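Local structure of putative alcohol dehydrogenase (Sinorhizobium meliloti, 4J6F) at residues T33-L38 with Y50-P55; T69-N74 with G160-Y165; G207-V212 with G271-D276; D276-L281 with K292-E297. The protein probably oxidises alcohols with a nicotinamide cofactor, as expected of a medium-chain dehydrogenase-family protein. All blocks are in the same frame, centred on the assembly; numbering follows the deposited sequence.

Interaction 1 (T33-L38 with Y50-P55); sequences TMTAVL and YSRDVP
The antiparallel beta hairpin of strands 33-39 and 48-51 brings V37 beside Y50 and A36 opposite S51, and the chain then turns a corner at R52 so that strand 53-55 meets M34 as well. Two reciprocal pairs of main-chain bonds hold the ladder. S51 N gives its hydrogen to A36 O at 2.8 Å, with A36 N returning a bond to S51 O; V54 N does the same to M34 O at 2.9 Å, nearly straight at 173°, and M34 N answers to V54 O. Between these pairs the register slips by one residue, a beta bulge, at the point where the chain turns at R52.

M34, A36, S51 and V54 share one face, where A36 CB meets V54 CG2 at 4.2 Å and CG of M34 (modelled as selenomethionine) touches V54 CB. V37 and Y50 share the other. Y50 has CG trans to its backbone N (chi1 -175°), which carries the ring out across the V37 side chain: V37 CG2 comes to its edge, 3.8 Å from Y50 CD1. The methyl CG2 of T35 also approaches this ring, obliquely, and L38 CD1 lies 3.4 Å from S51 OG.

The three-stranded arrangement is thus a worked case of alignment written mainly in the main chain. Its side chains add modest apolar contacts, which suggests that the peptide groups, rather than any one side chain, probably set the register around the bulge.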
loop_
_atom_site.group_PDB
_atom_site.type_symbol
_atom_site.label_atom_id
_atom_site.label_comp_id
_atom_site.label_asym_id
_atom_site.label_seq_id
_atom_site.Cartn_x
_atom_site.Cartn_y
_atom_site.Cartn_z
ATOM N N THR A 33 -24.219 -40.092 -13.894
ATOM C CA THR A 33 -22.785 -39.913 -13.674
ATOM C C THR A 33 -22.157 -39.136 -14.836
ATOM O O THR A 33 -22.725 -39.058 -15.930
ATOM C CB THR A 33 -22.045 -41.255 -13.435
ATOM O OG1 THR A 33 -22.132 -42.079 -14.602
ATOM C CG2 THR A 33 -22.624 -42.003 -12.233
HETATM N N MSE A 34 -20.986 -38.557 -14.593
HETATM C CA MSE A 34 -20.315 -37.735 -15.601
HETATM C C MSE A 34 -18.813 -37.886 -15.555
HETATM O O MSE A 34 -18.241 -38.507 -14.643
HETATM C CB MSE A 34 -20.675 -36.265 -15.385
HETATM C CG MSE A 34 -20.299 -35.825 -13.971
HETATM SE SE MSE A 34 -20.375 -33.865 -13.797
HETATM C CE MSE A 34 -19.932 -33.607 -11.894
ATOM N N THR A 35 -18.179 -37.298 -16.564
ATOM C CA THR A 35 -16.736 -37.214 -16.673
ATOM C C THR A 35 -16.268 -35.918 -16.021
ATOM O O THR A 35 -16.919 -34.876 -16.157
ATOM C CB THR A 35 -16.340 -37.238 -18.157
ATOM O OG1 THR A 35 -16.631 -38.532 -18.692
ATOM C CG2 THR A 35 -14.884 -36.966 -18.343
ATOM N N ALA A 36 -15.160 -35.985 -15.289
ATOM C CA ALA A 36 -14.585 -34.800 -14.652
ATOM C C ALA A 36 -13.140 -35.046 -14.311
ATOM O O ALA A 36 -12.733 -36.192 -14.079
ATOM C CB ALA A 36 -15.348 -34.421 -13.388
ATOM N N VAL A 37 -12.365 -33.965 -14.284
ATOM C CA VAL A 37 -10.991 -34.032 -13.824
ATOM C C VAL A 37 -11.002 -33.668 -12.353
ATOM O O VAL A 37 -11.428 -32.578 -11.983
ATOM C CB VAL A 37 -10.070 -33.114 -14.637
ATOM C CG1 VAL A 37 -8.721 -32.971 -13.950
ATOM C CG2 VAL A 37 -9.915 -33.653 -16.055
ATOM N N LEU A 38 -10.555 -34.615 -11.532
ATOM C CA LEU A 38 -10.583 -34.500 -10.077
ATOM C C LEU A 38 -9.218 -34.163 -9.502
ATOM O O LEU A 38 -8.213 -34.804 -9.846
ATOM C CB LEU A 38 -11.056 -35.815 -9.446
ATOM C CG LEU A 38 -12.478 -36.330 -9.721
ATOM C CD1 LEU A 38 -12.690 -37.660 -9.015
ATOM C CD2 LEU A 38 -13.527 -35.315 -9.277
ATOM N N TYR A 50 -8.490 -38.000 -14.273
ATOM C CA TYR A 50 -9.614 -37.964 -15.200
ATOM C C TYR A 50 -10.547 -39.104 -14.845
ATOM O O TYR A 50 -10.160 -40.268 -14.963
ATOM C CB TYR A 50 -9.093 -38.149 -16.621
ATOM C CG TYR A 50 -10.126 -38.022 -17.717
ATOM C CD1 TYR A 50 -10.729 -36.793 -18.000
ATOM C CD2 TYR A 50 -10.467 -39.121 -18.507
ATOM C CE1 TYR A 50 -11.662 -36.665 -19.019
ATOM C CE2 TYR A 50 -11.401 -39.009 -19.527
ATOM C CZ TYR A 50 -12.000 -37.782 -19.786
ATOM O OH TYR A 50 -12.937 -37.663 -20.807
ATOM N N SER A 51 -11.763 -38.790 -14.402
ATOM C CA SER A 51 -12.701 -39.843 -13.974
ATOM C C SER A 51 -13.942 -39.918 -14.826
ATOM O O SER A 51 -14.415 -38.903 -15.336
ATOM C CB SER A 51 -13.096 -39.677 -12.516
ATOM O OG SER A 51 -11.936 -39.471 -11.738
ATOM N N ARG A 52 -14.468 -41.134 -14.964
ATOM C CA ARG A 52 -15.570 -41.386 -15.885
ATOM C C ARG A 52 -16.929 -41.626 -15.235
ATOM O O ARG A 52 -17.945 -41.637 -15.931
ATOM C CB ARG A 52 -15.216 -42.477 -16.898
ATOM C CG ARG A 52 -14.844 -41.903 -18.255
ATOM C CD ARG A 52 -14.228 -42.938 -19.179
ATOM N NE ARG A 52 -12.879 -42.524 -19.559
ATOM C CZ ARG A 52 -11.995 -43.278 -20.208
ATOM N NH1 ARG A 52 -12.311 -44.514 -20.587
ATOM N NH2 ARG A 52 -10.786 -42.788 -20.484
ATOM N N ASP A 53 -16.964 -41.793 -13.915
ATOM C CA ASP A 53 -18.260 -41.931 -13.240
ATOM C C ASP A 53 -18.370 -41.177 -11.914
ATOM O O ASP A 53 -18.507 -41.761 -10.836
ATOM C CB ASP A 53 -18.676 -43.404 -13.102
ATOM C CG ASP A 53 -17.556 -44.275 -12.612
ATOM O OD1 ASP A 53 -17.106 -44.073 -11.465
ATOM O OD2 ASP A 53 -17.121 -45.160 -13.378
ATOM N N VAL A 54 -18.406 -39.857 -12.036
ATOM C CA VAL A 54 -18.523 -38.924 -10.925
ATOM C C VAL A 54 -19.974 -38.488 -10.803
ATOM O O VAL A 54 -20.604 -38.186 -11.805
ATOM C CB VAL A 54 -17.675 -37.676 -11.213
ATOM C CG1 VAL A 54 -17.635 -36.747 -10.016
ATOM C CG2 VAL A 54 -16.278 -38.074 -11.641
ATOM N N PRO A 55 -20.530 -38.472 -9.597
ATOM C CA PRO A 55 -21.950 -38.123 -9.497
ATOM C C PRO A 55 -22.235 -36.752 -10.108
ATOM O O PRO A 55 -21.487 -35.801 -9.860
ATOM C CB PRO A 55 -22.218 -38.104 -7.981
ATOM C CG PRO A 55 -21.106 -38.880 -7.366
ATOM C CD PRO A 55 -19.918 -38.691 -8.269
#

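Interaction 2 (T69-N74 with G160-Y165); sequences TACGMN and GGYAEY
Y162 OH, hydrogen-bonded to D77 OD2, leans on M73, lying 3.4 Å from M73 CA and 3.6 Å from M73 CG. The same D77 oxygen also takes the N-H of N74, so one carboxylate oxygen fixes both the tyrosine and the backbone that follows strand 63-72. Further back along that strand, C71 turns its thiol to the loop: SG is trans to the backbone N (chi1 -170°) and lies 4.4 Å from the centroid of the Y162 ring, 41° off the ring normal. This is an oblique sulfur-aromatic contact, with Y162 CE1 the nearest ring atom to C71 SG at 3.7 Å. G161 has no side chain, which lets the sulfur come to 3.8 Å from G161 CA. Y162 itself is the centre of an inverse gamma turn. Putting a leucine at Y162 would probably leave the D77 carboxylate without its hydroxyl partner and open a gap beside C71 and M73.

The whole contact is buried, joining a loop of the GroES-like domain to the end of strand 63-72. Around it, F361 of helix 361-370 meets the Y162 ring edge-to-face, M73 packs on that helix, and V379 of strand 376-380 touches both M73 and Y162.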
loop_
_atom_site.group_PDB
_atom_site.type_symbol
_atom_site.label_atom_id
_atom_site.label_comp_id
_atom_site.label_asym_id
_atom_site.label_seq_id
_atom_site.Cartn_x
_atom_site.Cartn_y
_atom_site.Cartn_z
ATOM N N THR A 69 -19.730 -26.107 -21.446
ATOM C CA THR A 69 -19.324 -26.162 -22.839
ATOM C C THR A 69 -17.890 -25.711 -23.003
ATOM O O THR A 69 -17.219 -26.140 -23.951
ATOM C CB THR A 69 -20.264 -25.357 -23.727
ATOM O OG1 THR A 69 -20.445 -24.058 -23.150
ATOM C CG2 THR A 69 -21.627 -26.077 -23.837
ATOM N N ALA A 70 -17.428 -24.882 -22.055
ATOM C CA ALA A 70 -16.055 -24.347 -22.015
ATOM C C ALA A 70 -15.669 -23.928 -20.597
ATOM O O ALA A 70 -16.530 -23.520 -19.823
ATOM C CB ALA A 70 -15.913 -23.159 -22.961
ATOM N N CYS A 71 -14.382 -24.032 -20.264
ATOM C CA CYS A 71 -13.855 -23.544 -18.984
ATOM C C CYS A 71 -12.404 -23.066 -19.104
ATOM O O CYS A 71 -11.525 -23.829 -19.512
ATOM C CB CYS A 71 -13.951 -24.615 -17.893
ATOM S SG CYS A 71 -13.593 -23.943 -16.247
ATOM N N GLY A 72 -12.152 -21.817 -18.727
ATOM C CA GLY A 72 -10.842 -21.216 -18.936
ATOM C C GLY A 72 -9.893 -21.490 -17.795
ATOM O O GLY A 72 -10.314 -21.525 -16.650
HETATM N N MSE A 73 -8.610 -21.666 -18.113
HETATM C CA MSE A 73 -7.577 -21.974 -17.108
HETATM C C MSE A 73 -6.959 -20.733 -16.495
HETATM O O MSE A 73 -6.766 -19.720 -17.169
HETATM C CB MSE A 73 -6.471 -22.813 -17.729
HETATM C CG MSE A 73 -7.011 -23.876 -18.675
HETATM SE SE MSE A 73 -5.519 -25.060 -19.201
HETATM C CE MSE A 73 -5.309 -26.103 -17.537
ATOM N N ASN A 74 -6.643 -20.816 -15.202
ATOM C CA ASN A 74 -6.032 -19.720 -14.447
ATOM C C ASN A 74 -4.902 -20.182 -13.528
ATOM O O ASN A 74 -4.838 -21.349 -13.139
ATOM C CB ASN A 74 -7.096 -19.014 -13.613
ATOM C CG ASN A 74 -8.121 -18.328 -14.467
ATOM O OD1 ASN A 74 -7.850 -17.300 -15.097
ATOM N ND2 ASN A 74 -9.301 -18.907 -14.522
ATOM N N GLY A 160 -16.085 -26.844 -9.585
ATOM C CA GLY A 160 -16.053 -25.891 -10.713
ATOM C C GLY A 160 -16.289 -26.502 -12.083
ATOM O O GLY A 160 -17.008 -27.482 -12.210
ATOM N N GLY A 161 -15.678 -25.934 -13.115
ATOM C CA GLY A 161 -16.023 -26.289 -14.494
ATOM C C GLY A 161 -15.227 -27.349 -15.252
ATOM O O GLY A 161 -15.491 -27.588 -16.433
ATOM N N TYR A 162 -14.265 -27.992 -14.613
ATOM C CA TYR A 162 -13.568 -29.074 -15.288
ATOM C C TYR A 162 -14.339 -30.373 -15.133
ATOM O O TYR A 162 -13.842 -31.354 -14.611
ATOM C CB TYR A 162 -12.156 -29.221 -14.747
ATOM C CG TYR A 162 -11.292 -28.027 -15.026
ATOM C CD1 TYR A 162 -11.464 -27.286 -16.173
ATOM C CD2 TYR A 162 -10.308 -27.640 -14.142
ATOM C CE1 TYR A 162 -10.681 -26.189 -16.431
ATOM C CE2 TYR A 162 -9.523 -26.544 -14.393
ATOM C CZ TYR A 162 -9.716 -25.826 -15.539
ATOM O OH TYR A 162 -8.930 -24.747 -15.798
ATOM N N ALA A 163 -15.557 -30.353 -15.648
ATOM C CA ALA A 163 -16.520 -31.441 -15.585
ATOM C C ALA A 163 -17.560 -31.189 -16.681
ATOM O O ALA A 163 -17.536 -30.115 -17.315
ATOM C CB ALA A 163 -17.180 -31.459 -14.225
ATOM N N GLU A 164 -18.450 -32.164 -16.922
ATOM C CA GLU A 164 -19.515 -32.020 -17.939
ATOM C C GLU A 164 -20.716 -31.207 -17.431
ATOM O O GLU A 164 -21.445 -30.614 -18.229
ATOM C CB GLU A 164 -19.986 -33.376 -18.451
ATOM C CG GLU A 164 -18.924 -34.144 -19.215
ATOM C CD GLU A 164 -19.355 -35.552 -19.620
ATOM O OE1 GLU A 164 -19.915 -36.310 -18.788
ATOM O OE2 GLU A 164 -19.110 -35.907 -20.789
ATOM N N TYR A 165 -20.906 -31.180 -16.111
ATOM C CA TYR A 165 -22.021 -30.476 -15.488
ATOM C C TYR A 165 -21.574 -29.762 -14.230
ATOM O O TYR A 165 -20.649 -30.202 -13.560
ATOM C CB TYR A 165 -23.150 -31.452 -15.155
ATOM C CG TYR A 165 -23.721 -32.123 -16.372
ATOM C CD1 TYR A 165 -24.697 -31.489 -17.139
ATOM C CD2 TYR A 165 -23.271 -33.379 -16.776
ATOM C CE1 TYR A 165 -25.213 -32.086 -18.274
ATOM C CE2 TYR A 165 -23.787 -33.984 -17.913
ATOM C CZ TYR A 165 -24.755 -33.327 -18.652
ATOM O OH TYR A 165 -25.281 -33.913 -19.772
#

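Interaction 3 (G207-V212 with G271-D276); sequences GETVLV and GGRPID
Two first torsions near -60° shape this contact: in D276 chi1 (-62°) sets CG opposite its own carbonyl carbon and swings the carboxylate to the backbone of T209, and in I275 chi1 (-58°) leaves CG2 turned to L211. The setting is the six-stranded parallel sheet of a Rossmann fold, in which strand 209-212 lies next to strand 277-280, and residues 271-276 form the loop that leads into the latter from helix 262-270.

D276 joins the sheet twice. Its OD2 accepts T209 N at 2.8 Å through the anti lone pair, an almost straight bond at 168°, and its own backbone N gives a longer bond of 3.1 Å to T209 O, with the donor tilted from the carbonyl plane. A side chain thereby occupies the main-chain N-H just ahead of the regular parallel ladder, which goes on with V277.

The E208 carboxylate stacks nearly parallel on that of D276, although both are acids, with E208 OE2 and D276 OD1 4.3 Å apart. The proximity of like charges is probably eased by R299, which salt-bridges E208 OE1, and by a second basic partner, R295, on D276; E208 OE1 also takes the N-H of A205. Deeper in, the contact turns apolar: I275 CG2 lies 3.9 Å from L211 CB, and I275 CD1 reaches T209 CG2 at 3.7 Å.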
loop_
_atom_site.group_PDB
_atom_site.type_symbol
_atom_site.label_atom_id
_atom_site.label_comp_id
_atom_site.label_asym_id
_atom_site.label_seq_id
_atom_site.Cartn_x
_atom_site.Cartn_y
_atom_site.Cartn_z
ATOM N N GLY A 207 -6.348 8.957 -18.962
ATOM C CA GLY A 207 -5.119 9.725 -19.205
ATOM C C GLY A 207 -3.882 9.328 -18.397
ATOM O O GLY A 207 -2.763 9.738 -18.725
ATOM N N GLU A 208 -4.063 8.540 -17.338
ATOM C CA GLU A 208 -2.928 8.072 -16.559
ATOM C C GLU A 208 -2.159 6.930 -17.239
ATOM O O GLU A 208 -2.680 6.276 -18.143
ATOM C CB GLU A 208 -3.383 7.680 -15.162
ATOM C CG GLU A 208 -3.599 8.874 -14.245
ATOM C CD GLU A 208 -3.946 8.461 -12.824
ATOM O OE1 GLU A 208 -4.550 7.378 -12.655
ATOM O OE2 GLU A 208 -3.628 9.213 -11.874
ATOM N N THR A 209 -0.913 6.706 -16.821
ATOM C CA THR A 209 -0.121 5.608 -17.378
ATOM C C THR A 209 0.011 4.440 -16.399
ATOM O O THR A 209 0.358 4.624 -15.227
ATOM C CB THR A 209 1.284 6.064 -17.828
ATOM O OG1 THR A 209 1.161 7.138 -18.767
ATOM C CG2 THR A 209 2.035 4.917 -18.505
ATOM N N VAL A 210 -0.263 3.236 -16.887
ATOM C CA VAL A 210 -0.058 2.051 -16.070
ATOM C C VAL A 210 1.028 1.156 -16.667
ATOM O O VAL A 210 0.969 0.800 -17.851
ATOM C CB VAL A 210 -1.385 1.288 -15.814
ATOM C CG1 VAL A 210 -2.116 0.967 -17.106
ATOM C CG2 VAL A 210 -1.132 0.032 -15.007
ATOM N N LEU A 211 2.037 0.827 -15.865
ATOM C CA LEU A 211 3.044 -0.157 -16.274
ATOM C C LEU A 211 2.593 -1.551 -15.804
ATOM O O LEU A 211 2.317 -1.758 -14.603
ATOM C CB LEU A 211 4.419 0.189 -15.699
ATOM C CG LEU A 211 5.626 -0.644 -16.145
ATOM C CD1 LEU A 211 5.915 -0.442 -17.623
ATOM C CD2 LEU A 211 6.859 -0.287 -15.328
ATOM N N VAL A 212 2.500 -2.485 -16.755
ATOM C CA VAL A 212 1.959 -3.815 -16.485
ATOM C C VAL A 212 3.022 -4.880 -16.719
ATOM O O VAL A 212 3.445 -5.105 -17.860
ATOM C CB VAL A 212 0.751 -4.141 -17.398
ATOM C CG1 VAL A 212 0.107 -5.444 -16.963
ATOM C CG2 VAL A 212 -0.269 -3.014 -17.388
ATOM N N GLY A 271 8.070 7.715 -23.668
ATOM C CA GLY A 271 8.317 8.993 -24.321
ATOM C C GLY A 271 8.485 10.122 -23.323
ATOM O O GLY A 271 8.530 11.285 -23.709
ATOM N N GLY A 272 8.571 9.780 -22.038
ATOM C CA GLY A 272 8.791 10.773 -20.993
ATOM C C GLY A 272 7.734 10.891 -19.906
ATOM O O GLY A 272 8.044 11.346 -18.801
ATOM N N ARG A 273 6.494 10.495 -20.205
ATOM C CA ARG A 273 5.394 10.573 -19.227
ATOM C C ARG A 273 5.725 9.748 -17.984
ATOM O O ARG A 273 6.210 8.619 -18.104
ATOM C CB ARG A 273 4.078 10.058 -19.812
ATOM C CG ARG A 273 3.821 10.378 -21.276
ATOM C CD ARG A 273 2.359 10.130 -21.607
ATOM N NE ARG A 273 1.508 11.070 -20.878
ATOM C CZ ARG A 273 0.889 12.113 -21.425
ATOM N NH1 ARG A 273 0.994 12.357 -22.727
ATOM N NH2 ARG A 273 0.146 12.908 -20.666
ATOM N N PRO A 274 5.472 10.301 -16.782
ATOM C CA PRO A 274 5.784 9.507 -15.601
ATOM C C PRO A 274 4.768 8.372 -15.410
ATOM O O PRO A 274 3.633 8.445 -15.909
ATOM C CB PRO A 274 5.709 10.526 -14.450
ATOM C CG PRO A 274 5.527 11.862 -15.091
ATOM C CD PRO A 274 4.879 11.593 -16.409
ATOM N N ILE A 275 5.193 7.328 -14.710
ATOM C CA ILE A 275 4.358 6.167 -14.484
ATOM C C ILE A 275 3.504 6.401 -13.252
ATOM O O ILE A 275 4.032 6.594 -12.160
ATOM C CB ILE A 275 5.210 4.895 -14.302
ATOM C CG1 ILE A 275 6.099 4.656 -15.527
ATOM C CG2 ILE A 275 4.324 3.689 -14.015
ATOM C CD1 ILE A 275 5.355 4.533 -16.844
ATOM N N ASP A 276 2.190 6.380 -13.438
ATOM C CA ASP A 276 1.250 6.657 -12.362
ATOM C C ASP A 276 0.989 5.408 -11.539
ATOM O O ASP A 276 0.863 5.465 -10.313
ATOM C CB ASP A 276 -0.063 7.188 -12.946
ATOM C CG ASP A 276 0.125 8.506 -13.690
ATOM O OD1 ASP A 276 0.538 9.496 -13.041
ATOM O OD2 ASP A 276 -0.113 8.547 -14.918
#

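Interaction 4 (D276-L281 with K292-E297); sequences DVVADL and KILRPE
L294 pushes its methyl CD1 against V278 CG2 (3.9 Å) and the carbonyl O of D276 (3.6 Å); this is the close-packed, buried half of the contact. Its side chain crosses that of V278 obliquely, just after helix 287-293 ends, within a beta-alpha-beta unit whose next strand, 299-302, supplies Y300 against both residues.

The other half is polar and partly open to solvent. R295, bent at chi3 (-70°), runs alongside D276 and brings NH2 to D276 OD1 at 2.9 Å. The salt bridge is not ideally directed: its angle at the hydrogen is 132°, and the arginine meets the oxygen on the syn side but out of the carboxylate plane. A glutamine in place of R295 would probably leave D276 without its positive mate while the E208 carboxylate stays close by. Beyond the contact, K292 pairs with D89 of the second subunit.

With its other oxygen bonded to T209 N, D276 has both carboxylate oxygens engaged, which is likely to favour its charged form and fix its rotation.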
loop_
_atom_site.group_PDB
_atom_site.type_symbol
_atom_site.label_atom_id
_atom_site.label_comp_id
_atom_site.label_asym_id
_atom_site.label_seq_id
_atom_site.Cartn_x
_atom_site.Cartn_y
_atom_site.Cartn_z
ATOM N N ASP A 276 2.190 6.380 -13.438
ATOM C CA ASP A 276 1.250 6.657 -12.362
ATOM C C ASP A 276 0.989 5.408 -11.539
ATOM O O ASP A 276 0.863 5.465 -10.313
ATOM C CB ASP A 276 -0.063 7.188 -12.946
ATOM C CG ASP A 276 0.125 8.506 -13.690
ATOM O OD1 ASP A 276 0.538 9.496 -13.041
ATOM O OD2 ASP A 276 -0.113 8.547 -14.918
ATOM N N VAL A 277 0.901 4.276 -12.232
ATOM C CA VAL A 277 0.503 3.025 -11.619
ATOM C C VAL A 277 1.354 1.896 -12.162
ATOM O O VAL A 277 1.639 1.845 -13.360
ATOM C CB VAL A 277 -0.981 2.691 -11.889
ATOM C CG1 VAL A 277 -1.308 1.297 -11.371
ATOM C CG2 VAL A 277 -1.903 3.736 -11.260
ATOM N N VAL A 278 1.756 1.001 -11.270
ATOM C CA VAL A 278 2.366 -0.237 -11.670
ATOM C C VAL A 278 1.401 -1.343 -11.283
ATOM O O VAL A 278 0.943 -1.405 -10.141
ATOM C CB VAL A 278 3.730 -0.436 -10.986
ATOM C CG1 VAL A 278 4.176 -1.892 -11.048
ATOM C CG2 VAL A 278 4.773 0.464 -11.619
ATOM N N ALA A 279 1.052 -2.168 -12.273
ATOM C CA ALA A 279 0.305 -3.405 -12.080
ATOM C C ALA A 279 1.322 -4.536 -12.221
ATOM O O ALA A 279 1.862 -4.785 -13.311
ATOM C CB ALA A 279 -0.797 -3.529 -13.121
ATOM N N ASP A 280 1.619 -5.189 -11.108
ATOM C CA ASP A 280 2.667 -6.201 -11.057
ATOM C C ASP A 280 2.086 -7.602 -10.966
ATOM O O ASP A 280 1.285 -7.888 -10.075
ATOM C CB ASP A 280 3.557 -5.944 -9.851
ATOM C CG ASP A 280 4.754 -6.856 -9.798
ATOM O OD1 ASP A 280 5.129 -7.472 -10.824
ATOM O OD2 ASP A 280 5.342 -6.944 -8.705
ATOM N N LEU A 281 2.484 -8.476 -11.881
ATOM C CA LEU A 281 2.032 -9.857 -11.811
ATOM C C LEU A 281 3.184 -10.824 -11.725
ATOM O O LEU A 281 2.987 -12.044 -11.718
ATOM C CB LEU A 281 1.123 -10.174 -12.978
ATOM C CG LEU A 281 -0.109 -9.326 -12.693
ATOM C CD1 LEU A 281 -0.636 -8.626 -13.944
ATOM C CD2 LEU A 281 -1.158 -10.132 -11.940
ATOM N N LYS A 292 11.211 1.805 -7.968
ATOM C CA LYS A 292 12.112 2.861 -8.430
ATOM C C LYS A 292 11.486 3.670 -9.568
ATOM O O LYS A 292 11.552 4.901 -9.576
ATOM C CB LYS A 292 13.450 2.277 -8.874
ATOM C CG LYS A 292 14.302 1.708 -7.750
ATOM C CD LYS A 292 15.589 1.087 -8.295
ATOM C CE LYS A 292 16.432 2.098 -9.067
ATOM N NZ LYS A 292 17.350 1.454 -10.041
ATOM N N ILE A 293 10.878 2.956 -10.515
ATOM C CA ILE A 293 10.271 3.527 -11.721
ATOM C C ILE A 293 9.025 4.353 -11.403
ATOM O O ILE A 293 8.794 5.401 -11.995
ATOM C CB ILE A 293 9.922 2.401 -12.715
ATOM C CG1 ILE A 293 11.200 1.869 -13.370
ATOM C CG2 ILE A 293 8.934 2.875 -13.769
ATOM C CD1 ILE A 293 11.116 0.431 -13.852
ATOM N N LEU A 294 8.231 3.859 -10.463
ATOM C CA LEU A 294 6.997 4.486 -10.047
ATOM C C LEU A 294 7.235 5.937 -9.606
ATOM O O LEU A 294 8.157 6.213 -8.829
ATOM C CB LEU A 294 6.406 3.657 -8.909
ATOM C CG LEU A 294 4.933 3.821 -8.569
ATOM C CD1 LEU A 294 4.070 3.799 -9.824
ATOM C CD2 LEU A 294 4.520 2.715 -7.610
ATOM N N ARG A 295 6.411 6.860 -10.110
ATOM C CA ARG A 295 6.530 8.286 -9.765
ATOM C C ARG A 295 6.174 8.470 -8.303
ATOM O O ARG A 295 5.389 7.681 -7.760
ATOM C CB ARG A 295 5.596 9.149 -10.620
ATOM C CG ARG A 295 4.156 9.152 -10.142
ATOM C CD ARG A 295 3.231 9.805 -11.140
ATOM N NE ARG A 295 3.479 11.236 -11.186
ATOM C CZ ARG A 295 3.137 12.033 -12.192
ATOM N NH1 ARG A 295 3.427 13.322 -12.124
ATOM N NH2 ARG A 295 2.525 11.547 -13.267
ATOM N N PRO A 296 6.732 9.516 -7.659
ATOM C CA PRO A 296 6.363 9.779 -6.257
ATOM C C PRO A 296 4.853 9.999 -6.126
ATOM O O PRO A 296 4.260 10.611 -7.002
ATOM C CB PRO A 296 7.144 11.054 -5.919
ATOM C CG PRO A 296 8.253 11.116 -6.922
ATOM C CD PRO A 296 7.699 10.502 -8.175
ATOM N N GLU A 297 4.246 9.484 -5.057
ATOM C CA GLU A 297 2.775 9.471 -4.874
ATOM C C GLU A 297 2.061 8.502 -5.816
ATOM O O GLU A 297 0.836 8.526 -5.929
ATOM C CB GLU A 297 2.172 10.870 -4.976
ATOM C CG GLU A 297 2.736 11.813 -3.925
ATOM C CD GLU A 297 2.106 13.195 -3.930
ATOM O OE1 GLU A 297 1.557 13.606 -2.876
ATOM O OE2 GLU A 297 2.169 13.869 -4.985
#

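In the fold
Interactions 1 and 2 form one neighbourhood and interactions 3 and 4 another, on opposite sides of the chain's centre, with the centres of interactions 1 and 3 about 48 Å apart. In the first pair, the hairpin strand of 33-38 takes E164 OE1 on T35 N and Y162 O on V37 N, so a partly buried, main-chain contact leans on a wholly buried one of ring and sulfur. In the second, D276 belongs to both contacts, and L211 bonds V277 and A279 across neighbouring strands of one parallel sheet. There, ionic partners gather at the partly exposed end, while I275, L294 and V278 pack within.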